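Local coordinates for SusD homolog (Bacteroides thetaiotaomicron VPI-5482, PDB 3IHV), which probably binds sugars at the outer membrane of the bacterium, at residues 126-131 with 138-143; 184-187 with 193-196; 400-405 with 424-429; 408-413 with 450-455; 521-524 with 530-533. One frame throughout, in Å; residues are numbered along the deposited sequence.

Contact 1 (126-131 with 138-143); sequences MFYFEL and VVLMTS
Tyr128, near the C-terminal end of helix 107-135, reaches across to residues 139-141 of the chain that follows, in the largely helical, TPR-related framework of the SusD family. The polar link is a hydrogen bond from the backbone N-H of Met141, a selenomethionine, to Tyr128 OH over 2.9 Å, but the angle at the hydrogen is only 131°, a distinctly bent bond. Two backbone carbonyls of the same loop are also bonded outside the contact, Val139 O by Tyr85 OH and Met141 O by Asn92 ND2, which ties the segment to helix 75-101 as well.

Val139 O lies in the plane of the Tyr128 ring at its edge, 3.5 Å from CE1. The other partners are apolar. Leu140 crosses the tyrosine at about a right angle and sets CD2 3.9 Å from CE1, while Tyr165 packs edge-to-face with the same ring. Closer to the helix end, Val138 turns CG1 anti to its own carbonyl carbon (chi1 -57°). That branch comes within 4.1 Å of Leu131 CB, and Val138 CG1 lies still nearer, 3.5 Å, to the backbone atom Leu131 O.

Contact 2 (184-187 with 193-196); sequences QYRE and FSKG
Arg186 spans the gap to Phe193 and Ser194, where the loop from residue 184 onward leads into helix 195-210. Its CB starts toward the helix entrance, and the chain packs on Leu112 and Leu115 of helix 107-135. CG is anti to the carbonyl carbon, and after an extended step the chain bends at CG-CD (chi3 -65°). NE forms a salt bridge with Asp183 OD2, a partner in the same loop. Beyond CZ the two terminal nitrogens divide their work. NH1 donates to Phe193 O at 2.8 Å in a nearly straight bond (171°), with the oxygen lying in the guanidinium plane, and it also forms a salt bridge with Glu119 OE2. Across the contact NH2 makes two weak bonds, one to Ser194 OG at 2.8 Å with a bent angle of 128°, the other to Phe193 O at 3.4 Å. Ser194 is the N-cap residue of helix 195-210, so the guanidinium grips the residues just ahead of the first turn. A leucine here is likely to leave Phe193 O without its straight donor and the carboxylates of Asp183 and Glu119 without their shared cation. The two acids probably balance the positive charge of this buried arginine while it fastens the loop to the helix start.

Contact 3 (400-405 with 424-429); sequences VLLLYA and NAVRRR
Leu401 and Val426 mark the closest backbone approach (7.4 Å between their CA atoms) of helices 397-412 and 417-430, successive helices that form a hairpin, their local axes 9.7 Å apart at closest and their directions 140° from one another. Val426 carries the contact through its CG2 branch. With chi1 at 173°, CG1 is anti to the backbone N and CG2 is anti to the carbonyl carbon, and it is CG2 that touches both leucines. Leu401 runs past it in the opposite direction, CB lying 3.9 Å from Val426 CG2, and Leu401 CD1 is equally near that methyl. Leu402 comes across at about a right angle, its CD2 4.1 Å from Val426 CG2. Ala425 extends the patch by one methyl, CB standing 4.2 Å from Leu401 CD1.

Neighbouring helices close in on this patch: Leu402 and Val426 both touch Glu462 of helix 448-463, and Leu401 touches Val231 of helix 219-232. Charged groups of the second helix are directed elsewhere, Arg429 pairing with Glu258 and Glu462. The hairpin is therefore joined here by aliphatic carbon alone, a contact that depends on the fit of methyl groups and their burial rather than on any directional bond.

Contact 4 (408-413 with 450-455); sequences LNEWKH and SFREAV
Glu410 and Arg452 link two antiparallel helices, 397-412 and 448-463, of the helical SusD-family region; the local axes come within 10.3 Å, their directions 158° apart. The arginine holds the carboxylate side-on, with one nitrogen for each oxygen. Arg452 NH2 donates to Glu410 OE1 at 2.9 Å, almost straight (171°), and Arg452 NE donates to Glu410 OE2 at 2.9 Å (159°). Both oxygens are met on their syn side, OE1 from farther out of the carboxylate plane than OE2. Bends in both chains, at chi2 of the glutamate and chi3 of the arginine, bring the groups together, and the side chains cross at about a right angle. Arg452 NH2 has a second acid partner, Glu448 OE2, so two carboxylates share one cation. A methionine in place of Arg452 would probably leave Glu410 without its counter-charge and Glu448 with one bond fewer.

Asn409 ND2 is satisfied by Glu448 O, to which it donates. ND2 also lies 3.5 Å from Arg452 N, but both are donors and no bond forms. The amide carbon rests beside the ring of Phe451, which itself packs edge-to-face with Tyr420, and Asn409 CG approaches Phe451 CD2 to 3.6 Å.

Contact 5 (521-524 with 530-533); sequences RDMD and NQNP. With EDO (1,2-ethanediol), chain J; EDO (1,2-ethanediol), chain I.
Met523, a selenomethionine, sets its methyl group against the backbone amide of Gln531, while its side chain also touches Phe529. The chain here is the C-terminal tail, which turns back past the short helix 520-525. Bends at chi2 and chi3 fold the selenomethionine into a hook, so that CE lies 3.5 Å from Gln531 N and SE 3.8 Å from Gln531 CA. Farther back along the hook, Met523 CG is 3.6 Å from Gln531 NE2, the two side chains crossing at about a right angle; contact between the segments is by van der Waals packing.

The tail residues are fixed by other means. Gln531 OE1 takes a hydrogen bond from Asn532 N at 2.7 Å, with the donor tilted out of the carbonyl plane, and a second from Ile518 N. Asn532 ND2 bonds to Phe135 O, which ties the tail to the end of helix 107-135. On the helix itself, Arg521 NH1 and Asp522 OD1 form a salt bridge at 3.2 Å. The same carboxylate oxygen attracts two 1,2-ethanediol molecules, probably from the crystallisation liquor: one bonds weakly, while the other places its O1 2.6 Å from Asp522 OD1.

Contacts 1 and 2 come first along the chain, then contacts 3 and 4, whose segments alternate, and contact 5 last. Contacts 3 and 4 share helix 397-412, which packs against helix 417-430 in the one and helix 448-463 in the other; their centres are about 13 Å apart and they touch where Ala405 O meets Phe451 CE2, so three helices form one bundle. Contacts 1 and 2, about 24 Å apart between centres, also touch, through Met126 and Phe193. The centre of contact 5 is about 16 Å from that of contact 1 and about 39 Å from that of contact 3, across the chain's centre. Through Asn532 and Phe135 the tail is bonded to the end of helix 107-135, joining chain from both sequence families.

Contact 1 (126-131 with 138-143)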
# COMPACT_ATOMS: atom_id res chain seq x y z
N MSE A 126 -4.56 -10.89 4.88
CA MSE A 126 -4.32 -9.63 4.18
C MSE A 126 -5.67 -9.04 3.70
O MSE A 126 -5.92 -7.84 3.87
CB MSE A 126 -3.37 -9.86 2.99
CG MSE A 126 -2.99 -8.60 2.28
SE MSE A 126 -1.62 -9.09 0.97
CE MSE A 126 -1.76 -7.63 -0.32
N PHE A 127 -6.55 -9.88 3.14
CA PHE A 127 -7.86 -9.41 2.65
C PHE A 127 -8.72 -8.91 3.81
O PHE A 127 -9.30 -7.82 3.75
CB PHE A 127 -8.62 -10.48 1.89
CG PHE A 127 -7.89 -11.04 0.69
CD1 PHE A 127 -7.00 -10.28 -0.05
CD2 PHE A 127 -8.10 -12.34 0.32
CE1 PHE A 127 -6.35 -10.82 -1.17
CE2 PHE A 127 -7.46 -12.86 -0.76
CZ PHE A 127 -6.59 -12.12 -1.50
N TYR A 128 -8.77 -9.68 4.89
CA TYR A 128 -9.51 -9.24 6.09
C TYR A 128 -8.92 -8.01 6.72
O TYR A 128 -9.66 -7.20 7.30
CB TYR A 128 -9.70 -10.32 7.14
CG TYR A 128 -10.86 -11.23 6.85
CD1 TYR A 128 -12.15 -10.80 7.00
CD2 TYR A 128 -10.65 -12.52 6.40
CE1 TYR A 128 -13.23 -11.63 6.73
CE2 TYR A 128 -11.71 -13.35 6.13
CZ TYR A 128 -12.98 -12.91 6.30
OH TYR A 128 -14.02 -13.76 6.02
N PHE A 129 -7.59 -7.85 6.65
CA PHE A 129 -6.96 -6.66 7.20
C PHE A 129 -7.45 -5.43 6.46
O PHE A 129 -7.78 -4.43 7.08
CB PHE A 129 -5.43 -6.77 7.11
CG PHE A 129 -4.68 -5.57 7.69
CD1 PHE A 129 -5.05 -5.03 8.91
CD2 PHE A 129 -3.59 -5.06 7.07
CE1 PHE A 129 -4.38 -3.96 9.46
CE2 PHE A 129 -2.89 -3.98 7.64
CZ PHE A 129 -3.29 -3.46 8.85
N GLU A 130 -7.43 -5.49 5.12
CA GLU A 130 -7.94 -4.38 4.32
C GLU A 130 -9.40 -4.09 4.67
O GLU A 130 -9.78 -2.93 4.83
CB GLU A 130 -7.81 -4.60 2.81
CG GLU A 130 -6.39 -4.64 2.29
CD GLU A 130 -5.73 -3.25 2.14
OE1 GLU A 130 -6.10 -2.31 2.87
OE2 GLU A 130 -4.81 -3.11 1.29
N LEU A 131 -10.21 -5.14 4.77
CA LEU A 131 -11.63 -4.95 5.09
C LEU A 131 -11.79 -4.29 6.44
O LEU A 131 -12.51 -3.29 6.59
CB LEU A 131 -12.41 -6.27 5.11
CG LEU A 131 -12.84 -6.88 3.78
CD1 LEU A 131 -13.39 -8.31 3.97
CD2 LEU A 131 -13.88 -5.94 3.11
N VAL A 138 -17.25 -5.42 9.61
CA VAL A 138 -17.35 -6.29 8.47
C VAL A 138 -17.81 -7.70 8.90
O VAL A 138 -17.84 -8.04 10.10
CB VAL A 138 -16.01 -6.31 7.70
CG1 VAL A 138 -15.57 -4.82 7.24
CG2 VAL A 138 -14.92 -7.08 8.47
N VAL A 139 -18.20 -8.46 7.90
CA VAL A 139 -18.64 -9.84 8.10
C VAL A 139 -17.47 -10.81 8.03
O VAL A 139 -16.64 -10.76 7.08
CB VAL A 139 -19.67 -10.28 7.02
CG1 VAL A 139 -20.15 -11.72 7.28
CG2 VAL A 139 -20.86 -9.36 6.97
N LEU A 140 -17.41 -11.70 9.01
CA LEU A 140 -16.49 -12.84 8.97
C LEU A 140 -17.19 -13.91 8.13
O LEU A 140 -18.06 -14.63 8.64
CB LEU A 140 -16.16 -13.38 10.35
CG LEU A 140 -15.16 -12.57 11.16
CD1 LEU A 140 -15.03 -13.03 12.62
CD2 LEU A 140 -13.81 -12.63 10.45
N MSE A 141 -16.81 -14.01 6.86
CA MSE A 141 -17.36 -14.96 5.90
C MSE A 141 -16.43 -16.16 5.91
O MSE A 141 -15.49 -16.27 5.09
CB MSE A 141 -17.43 -14.31 4.51
CG MSE A 141 -18.32 -14.99 3.55
SE MSE A 141 -20.22 -14.78 4.00
CE MSE A 141 -20.46 -12.94 3.62
N THR A 142 -16.70 -17.07 6.84
CA THR A 142 -15.73 -18.12 7.15
C THR A 142 -15.71 -19.36 6.33
O THR A 142 -14.84 -20.23 6.53
CB THR A 142 -15.82 -18.48 8.61
OG1 THR A 142 -17.17 -18.82 8.93
CG2 THR A 142 -15.37 -17.29 9.45
N SER A 143 -16.64 -19.47 5.39
CA SER A 143 -16.67 -20.61 4.49
C SER A 143 -17.32 -20.23 3.18
O SER A 143 -18.01 -19.21 3.10
CB SER A 143 -17.41 -21.78 5.12
OG SER A 143 -18.80 -21.52 5.17

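Contact 2 (184-187 with 193-196)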
# COMPACT_ATOMS: atom_id res chain seq x y z
N GLN A 184 13.91 -24.33 0.09
CA GLN A 184 14.30 -25.31 -0.89
C GLN A 184 13.14 -26.28 -1.18
O GLN A 184 13.37 -27.37 -1.67
CB GLN A 184 15.62 -26.01 -0.50
CG GLN A 184 16.82 -24.98 -0.55
CD GLN A 184 18.20 -25.63 -0.46
OE1 GLN A 184 18.37 -26.83 -0.69
NE2 GLN A 184 19.21 -24.82 -0.12
N TYR A 185 11.90 -25.86 -0.89
CA TYR A 185 10.69 -26.66 -1.20
C TYR A 185 9.98 -26.19 -2.48
O TYR A 185 9.67 -26.99 -3.38
CB TYR A 185 9.70 -26.60 -0.05
CG TYR A 185 10.31 -27.05 1.25
CD1 TYR A 185 10.62 -28.37 1.47
CD2 TYR A 185 10.55 -26.13 2.27
CE1 TYR A 185 11.20 -28.78 2.68
CE2 TYR A 185 11.12 -26.52 3.46
CZ TYR A 185 11.43 -27.82 3.66
OH TYR A 185 11.98 -28.17 4.88
N ARG A 186 9.74 -24.90 -2.57
CA ARG A 186 9.07 -24.31 -3.73
C ARG A 186 10.08 -23.99 -4.87
O ARG A 186 11.16 -23.51 -4.62
CB ARG A 186 8.31 -23.06 -3.30
CG ARG A 186 7.12 -23.38 -2.35
CD ARG A 186 6.44 -22.12 -1.88
NE ARG A 186 7.34 -21.33 -1.06
CZ ARG A 186 7.00 -20.21 -0.43
NH1 ARG A 186 5.78 -19.75 -0.54
NH2 ARG A 186 7.89 -19.54 0.28
N GLU A 187 9.74 -24.27 -6.11
CA GLU A 187 10.71 -23.97 -7.17
C GLU A 187 10.97 -22.47 -7.28
O GLU A 187 12.08 -22.06 -7.59
CB GLU A 187 10.31 -24.55 -8.52
CG GLU A 187 8.98 -24.13 -9.05
CD GLU A 187 8.77 -24.54 -10.52
OE1 GLU A 187 9.75 -25.04 -11.16
OE2 GLU A 187 7.63 -24.35 -11.03
N PHE A 193 4.01 -15.22 -0.69
CA PHE A 193 4.26 -15.15 0.73
C PHE A 193 5.34 -16.14 1.20
O PHE A 193 5.32 -17.34 0.88
CB PHE A 193 2.99 -15.45 1.54
CG PHE A 193 2.19 -14.22 1.88
CD1 PHE A 193 2.57 -13.41 2.94
CD2 PHE A 193 1.06 -13.88 1.16
CE1 PHE A 193 1.87 -12.27 3.27
CE2 PHE A 193 0.34 -12.72 1.50
CZ PHE A 193 0.74 -11.93 2.56
N SER A 194 6.23 -15.61 2.03
CA SER A 194 7.24 -16.34 2.76
C SER A 194 7.20 -15.80 4.18
O SER A 194 6.50 -14.83 4.45
CB SER A 194 8.61 -16.18 2.15
OG SER A 194 8.68 -16.91 0.92
N LYS A 195 8.00 -16.38 5.07
CA LYS A 195 7.92 -16.05 6.49
C LYS A 195 8.12 -14.58 6.81
O LYS A 195 7.44 -14.03 7.69
CB LYS A 195 8.90 -16.89 7.33
CG LYS A 195 8.47 -16.91 8.79
CD LYS A 195 9.51 -17.44 9.76
CE LYS A 195 9.95 -18.84 9.50
NZ LYS A 195 8.89 -19.89 9.73
N GLY A 196 9.05 -13.95 6.11
CA GLY A 196 9.33 -12.52 6.34
C GLY A 196 8.12 -11.65 6.12
O GLY A 196 7.84 -10.77 6.93

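Contact 3 (400-405 with 424-429)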
# COMPACT_ATOMS: atom_id res chain seq x y z
N VAL A 400 8.65 -2.22 8.01
CA VAL A 400 8.70 -3.03 9.21
C VAL A 400 9.72 -2.49 10.22
O VAL A 400 9.42 -2.44 11.41
CB VAL A 400 8.96 -4.53 8.92
CG1 VAL A 400 8.96 -5.32 10.25
CG2 VAL A 400 7.90 -5.11 7.93
N LEU A 401 10.89 -2.05 9.75
CA LEU A 401 11.86 -1.45 10.69
C LEU A 401 11.22 -0.24 11.38
O LEU A 401 11.34 -0.06 12.59
CB LEU A 401 13.16 -1.02 10.02
CG LEU A 401 14.07 -2.16 9.57
CD1 LEU A 401 15.27 -1.65 8.72
CD2 LEU A 401 14.57 -2.99 10.75
N LEU A 402 10.52 0.58 10.60
CA LEU A 402 9.91 1.78 11.20
C LEU A 402 8.78 1.38 12.18
O LEU A 402 8.63 1.99 13.26
CB LEU A 402 9.41 2.72 10.13
CG LEU A 402 10.50 3.37 9.27
CD1 LEU A 402 9.93 4.33 8.23
CD2 LEU A 402 11.50 4.12 10.15
N LEU A 403 8.03 0.32 11.84
CA LEU A 403 6.98 -0.18 12.75
C LEU A 403 7.58 -0.70 14.05
O LEU A 403 6.99 -0.53 15.13
CB LEU A 403 6.16 -1.31 12.09
CG LEU A 403 5.24 -0.87 10.96
CD1 LEU A 403 4.68 -2.08 10.24
CD2 LEU A 403 4.09 0.01 11.56
N TYR A 404 8.72 -1.38 13.93
CA TYR A 404 9.43 -1.88 15.09
C TYR A 404 9.80 -0.74 16.02
O TYR A 404 9.52 -0.76 17.23
CB TYR A 404 10.65 -2.66 14.61
CG TYR A 404 11.47 -3.40 15.65
CD1 TYR A 404 10.89 -4.01 16.76
CD2 TYR A 404 12.85 -3.55 15.48
CE1 TYR A 404 11.65 -4.71 17.69
CE2 TYR A 404 13.60 -4.26 16.39
CZ TYR A 404 13.00 -4.85 17.49
OH TYR A 404 13.77 -5.55 18.40
N ALA A 405 10.39 0.31 15.45
CA ALA A 405 10.77 1.47 16.23
C ALA A 405 9.54 2.10 16.86
O ALA A 405 9.56 2.42 18.07
CB ALA A 405 11.49 2.50 15.38
N ASN A 424 17.40 4.34 12.58
CA ASN A 424 18.69 4.83 12.01
C ASN A 424 19.15 3.99 10.82
O ASN A 424 19.76 4.54 9.90
CB ASN A 424 19.73 5.02 13.08
CG ASN A 424 19.47 6.24 13.94
OD1 ASN A 424 18.79 7.18 13.49
ND2 ASN A 424 19.97 6.24 15.16
N ALA A 425 18.77 2.71 10.76
CA ALA A 425 19.13 1.90 9.57
C ALA A 425 18.43 2.49 8.37
O ALA A 425 19.04 2.63 7.28
CB ALA A 425 18.72 0.44 9.73
N VAL A 426 17.16 2.83 8.56
CA VAL A 426 16.37 3.43 7.51
C VAL A 426 16.91 4.83 7.10
O VAL A 426 17.05 5.12 5.90
CB VAL A 426 14.89 3.51 7.87
CG1 VAL A 426 14.13 4.30 6.81
CG2 VAL A 426 14.34 2.09 8.00
N ARG A 427 17.25 5.66 8.08
CA ARG A 427 17.80 6.99 7.80
C ARG A 427 19.15 6.90 7.06
O ARG A 427 19.42 7.64 6.12
CB ARG A 427 18.06 7.74 9.11
CG ARG A 427 16.91 7.93 10.08
CD ARG A 427 16.15 9.12 9.89
NE ARG A 427 16.98 10.34 9.89
CZ ARG A 427 16.60 11.44 9.25
NH1 ARG A 427 15.41 11.48 8.63
NH2 ARG A 427 17.40 12.50 9.19
N ARG A 428 20.01 5.98 7.49
CA ARG A 428 21.31 5.85 6.86
C ARG A 428 21.18 5.47 5.38
O ARG A 428 21.83 6.01 4.51
CB ARG A 428 22.15 4.82 7.63
CG ARG A 428 22.56 5.37 9.00
CD ARG A 428 23.15 4.32 9.89
NE ARG A 428 23.53 4.86 11.17
CZ ARG A 428 24.21 4.18 12.11
NH1 ARG A 428 24.58 2.92 11.91
NH2 ARG A 428 24.52 4.78 13.26
N ARG A 429 20.33 4.48 5.11
CA ARG A 429 20.14 4.09 3.72
C ARG A 429 19.57 5.30 2.94
O ARG A 429 19.98 5.54 1.79
CB ARG A 429 19.23 2.86 3.65
CG ARG A 429 19.19 2.15 2.32
CD ARG A 429 18.17 2.74 1.37
NE ARG A 429 16.82 2.51 1.81
CZ ARG A 429 16.09 1.43 1.55
NH1 ARG A 429 16.58 0.41 0.85
NH2 ARG A 429 14.84 1.38 1.99

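Contact 4 (408-413 with 450-455)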
# COMPACT_ATOMS: atom_id res chain seq x y z
N LEU A 408 8.04 -0.31 19.67
CA LEU A 408 8.88 -0.32 20.86
C LEU A 408 8.67 0.95 21.69
O LEU A 408 8.55 0.90 22.91
CB LEU A 408 10.36 -0.42 20.49
CG LEU A 408 10.85 -1.82 20.05
CD1 LEU A 408 12.24 -1.70 19.42
CD2 LEU A 408 10.88 -2.71 21.30
N ASN A 409 8.64 2.10 21.02
CA ASN A 409 8.49 3.38 21.72
C ASN A 409 7.14 3.45 22.39
O ASN A 409 7.04 3.94 23.50
CB ASN A 409 8.69 4.52 20.73
CG ASN A 409 8.57 5.87 21.35
OD1 ASN A 409 9.27 6.19 22.31
ND2 ASN A 409 7.72 6.72 20.77
N GLU A 410 6.11 2.93 21.73
CA GLU A 410 4.78 2.96 22.31
C GLU A 410 4.70 2.03 23.52
O GLU A 410 4.19 2.39 24.60
CB GLU A 410 3.72 2.53 21.29
CG GLU A 410 3.56 3.44 20.10
CD GLU A 410 3.06 4.85 20.43
OE1 GLU A 410 2.45 5.08 21.52
OE2 GLU A 410 3.28 5.73 19.55
N TRP A 411 5.21 0.81 23.37
CA TRP A 411 5.17 -0.16 24.47
C TRP A 411 6.01 0.23 25.70
O TRP A 411 5.52 0.19 26.86
CB TRP A 411 5.58 -1.52 23.92
CG TRP A 411 5.87 -2.56 24.86
CD1 TRP A 411 5.25 -2.81 26.05
CD2 TRP A 411 6.82 -3.61 24.67
NE1 TRP A 411 5.81 -3.90 26.64
CE2 TRP A 411 6.76 -4.42 25.81
CE3 TRP A 411 7.71 -3.93 23.64
CZ2 TRP A 411 7.59 -5.55 25.97
CZ3 TRP A 411 8.53 -5.03 23.79
CH2 TRP A 411 8.45 -5.85 24.95
N LYS A 412 7.25 0.64 25.44
CA LYS A 412 8.18 1.00 26.50
C LYS A 412 8.08 2.45 26.94
O LYS A 412 8.75 2.82 27.90
CB LYS A 412 9.61 0.81 26.00
CG LYS A 412 9.93 -0.53 25.33
CD LYS A 412 10.04 -1.62 26.27
CE LYS A 412 10.77 -2.80 25.61
NZ LYS A 412 10.89 -3.93 26.57
N HIS A 413 7.25 3.25 26.27
CA HIS A 413 7.09 4.67 26.59
C HIS A 413 8.42 5.41 26.50
O HIS A 413 8.83 6.10 27.40
CB HIS A 413 6.47 4.82 27.98
CG HIS A 413 5.18 4.09 28.11
ND1 HIS A 413 4.06 4.44 27.37
CD2 HIS A 413 4.82 3.03 28.86
CE1 HIS A 413 3.07 3.61 27.67
NE2 HIS A 413 3.51 2.75 28.57
N SER A 450 8.76 13.00 21.35
CA SER A 450 9.56 13.44 20.24
C SER A 450 10.00 12.29 19.34
O SER A 450 10.15 12.46 18.13
CB SER A 450 10.73 14.31 20.72
OG SER A 450 11.63 13.59 21.57
N PHE A 451 10.22 11.11 19.92
CA PHE A 451 10.57 9.95 19.08
C PHE A 451 9.36 9.54 18.24
O PHE A 451 9.48 9.23 17.04
CB PHE A 451 11.05 8.80 19.95
CG PHE A 451 11.66 7.71 19.17
CD1 PHE A 451 13.02 7.72 18.89
CD2 PHE A 451 10.88 6.64 18.73
CE1 PHE A 451 13.61 6.67 18.17
CE2 PHE A 451 11.44 5.60 18.03
CZ PHE A 451 12.80 5.61 17.74
N ARG A 452 8.19 9.60 18.85
CA ARG A 452 6.95 9.31 18.14
C ARG A 452 6.79 10.23 16.92
O ARG A 452 6.48 9.77 15.80
CB ARG A 452 5.77 9.45 19.08
CG ARG A 452 4.42 9.24 18.33
CD ARG A 452 3.22 9.46 19.20
NE ARG A 452 3.13 8.49 20.25
CZ ARG A 452 3.28 8.75 21.55
NH1 ARG A 452 3.52 9.97 22.01
NH2 ARG A 452 3.21 7.75 22.40
N GLU A 453 7.04 11.53 17.13
CA GLU A 453 6.93 12.53 16.08
C GLU A 453 7.95 12.22 15.00
O GLU A 453 7.60 12.26 13.79
CB GLU A 453 7.12 13.95 16.65
N ALA A 454 9.17 11.84 15.40
CA ALA A 454 10.22 11.51 14.43
C ALA A 454 9.86 10.31 13.59
O ALA A 454 10.07 10.33 12.36
CB ALA A 454 11.61 11.26 15.13
N VAL A 455 9.30 9.29 14.22
CA VAL A 455 8.96 8.06 13.47
C VAL A 455 7.78 8.30 12.54
O VAL A 455 7.77 7.83 11.39
CB VAL A 455 8.64 6.85 14.36
CG1 VAL A 455 8.44 5.57 13.48
CG2 VAL A 455 9.71 6.60 15.37

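Contact 5 (521-524 with 530-533)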
# COMPACT_ATOMS: atom_id res chain seq x y z
N ARG A 521 -25.35 -0.94 -1.64
CA ARG A 521 -25.92 -2.16 -2.20
C ARG A 521 -25.98 -3.25 -1.15
O ARG A 521 -26.97 -3.96 -1.06
CB ARG A 521 -25.09 -2.68 -3.37
CG ARG A 521 -25.63 -4.01 -3.97
CD ARG A 521 -24.61 -4.73 -4.88
NE ARG A 521 -24.95 -6.16 -5.10
CZ ARG A 521 -24.47 -7.21 -4.41
NH1 ARG A 521 -23.59 -7.08 -3.41
NH2 ARG A 521 -24.88 -8.43 -4.74
N ASP A 522 -24.92 -3.39 -0.37
CA ASP A 522 -24.87 -4.41 0.69
C ASP A 522 -25.74 -4.06 1.88
O ASP A 522 -26.40 -4.94 2.44
CB ASP A 522 -23.41 -4.71 1.06
CG ASP A 522 -22.62 -5.17 -0.14
OD1 ASP A 522 -22.67 -6.37 -0.45
OD2 ASP A 522 -22.07 -4.34 -0.88
N MSE A 523 -25.81 -2.79 2.23
CA MSE A 523 -26.73 -2.33 3.27
C MSE A 523 -28.16 -2.74 2.91
O MSE A 523 -28.91 -3.26 3.75
CB MSE A 523 -26.68 -0.80 3.41
CG MSE A 523 -25.37 -0.26 3.97
SE MSE A 523 -25.10 -0.78 5.84
CE MSE A 523 -26.77 -0.37 6.56
N ASP A 524 -28.51 -2.49 1.65
CA ASP A 524 -29.83 -2.79 1.12
C ASP A 524 -30.18 -4.28 1.11
O ASP A 524 -31.35 -4.62 1.13
CB ASP A 524 -29.99 -2.23 -0.30
CG ASP A 524 -30.04 -0.69 -0.33
OD1 ASP A 524 -30.22 -0.05 0.71
OD2 ASP A 524 -29.92 -0.13 -1.42
N ASN A 530 -25.52 -2.34 10.09
CA ASN A 530 -25.53 -0.95 10.50
C ASN A 530 -24.47 -0.25 9.66
O ASN A 530 -23.36 -0.77 9.44
CB ASN A 530 -25.16 -0.81 11.98
CG ASN A 530 -26.29 -1.22 12.91
OD1 ASN A 530 -27.49 -1.00 12.62
ND2 ASN A 530 -25.93 -1.74 14.08
N GLN A 531 -24.82 0.93 9.15
CA GLN A 531 -23.92 1.77 8.42
C GLN A 531 -22.91 2.40 9.40
O GLN A 531 -23.21 2.57 10.58
CB GLN A 531 -24.70 2.85 7.65
CG GLN A 531 -23.83 3.79 6.80
CD GLN A 531 -22.94 3.05 5.84
OE1 GLN A 531 -21.78 2.74 6.17
NE2 GLN A 531 -23.47 2.70 4.68
N ASN A 532 -21.73 2.72 8.90
CA ASN A 532 -20.68 3.32 9.71
C ASN A 532 -21.03 4.73 10.20
O ASN A 532 -21.85 5.40 9.60
CB ASN A 532 -19.36 3.30 8.92
CG ASN A 532 -18.77 1.92 8.83
OD1 ASN A 532 -18.95 1.11 9.74
ND2 ASN A 532 -18.07 1.64 7.74
N PRO A 533 -20.37 5.18 11.27
CA PRO A 533 -20.68 6.50 11.84
C PRO A 533 -20.65 7.63 10.82
O PRO A 533 -19.74 7.70 9.99
CB PRO A 533 -19.60 6.67 12.93
CG PRO A 533 -19.30 5.24 13.35
CD PRO A 533 -19.33 4.47 12.04
C1 EDO J . -24.94 -9.02 0.24
O1 EDO J . -23.69 -8.49 0.71
C2 EDO J . -24.69 -10.02 -0.87
O2 EDO J . -23.68 -10.92 -0.47
C1 EDO I . -21.11 -10.14 2.01
O1 EDO I . -20.50 -10.04 0.74
C2 EDO I . -20.83 -8.90 2.80
O2 EDO I . -21.83 -7.90 2.53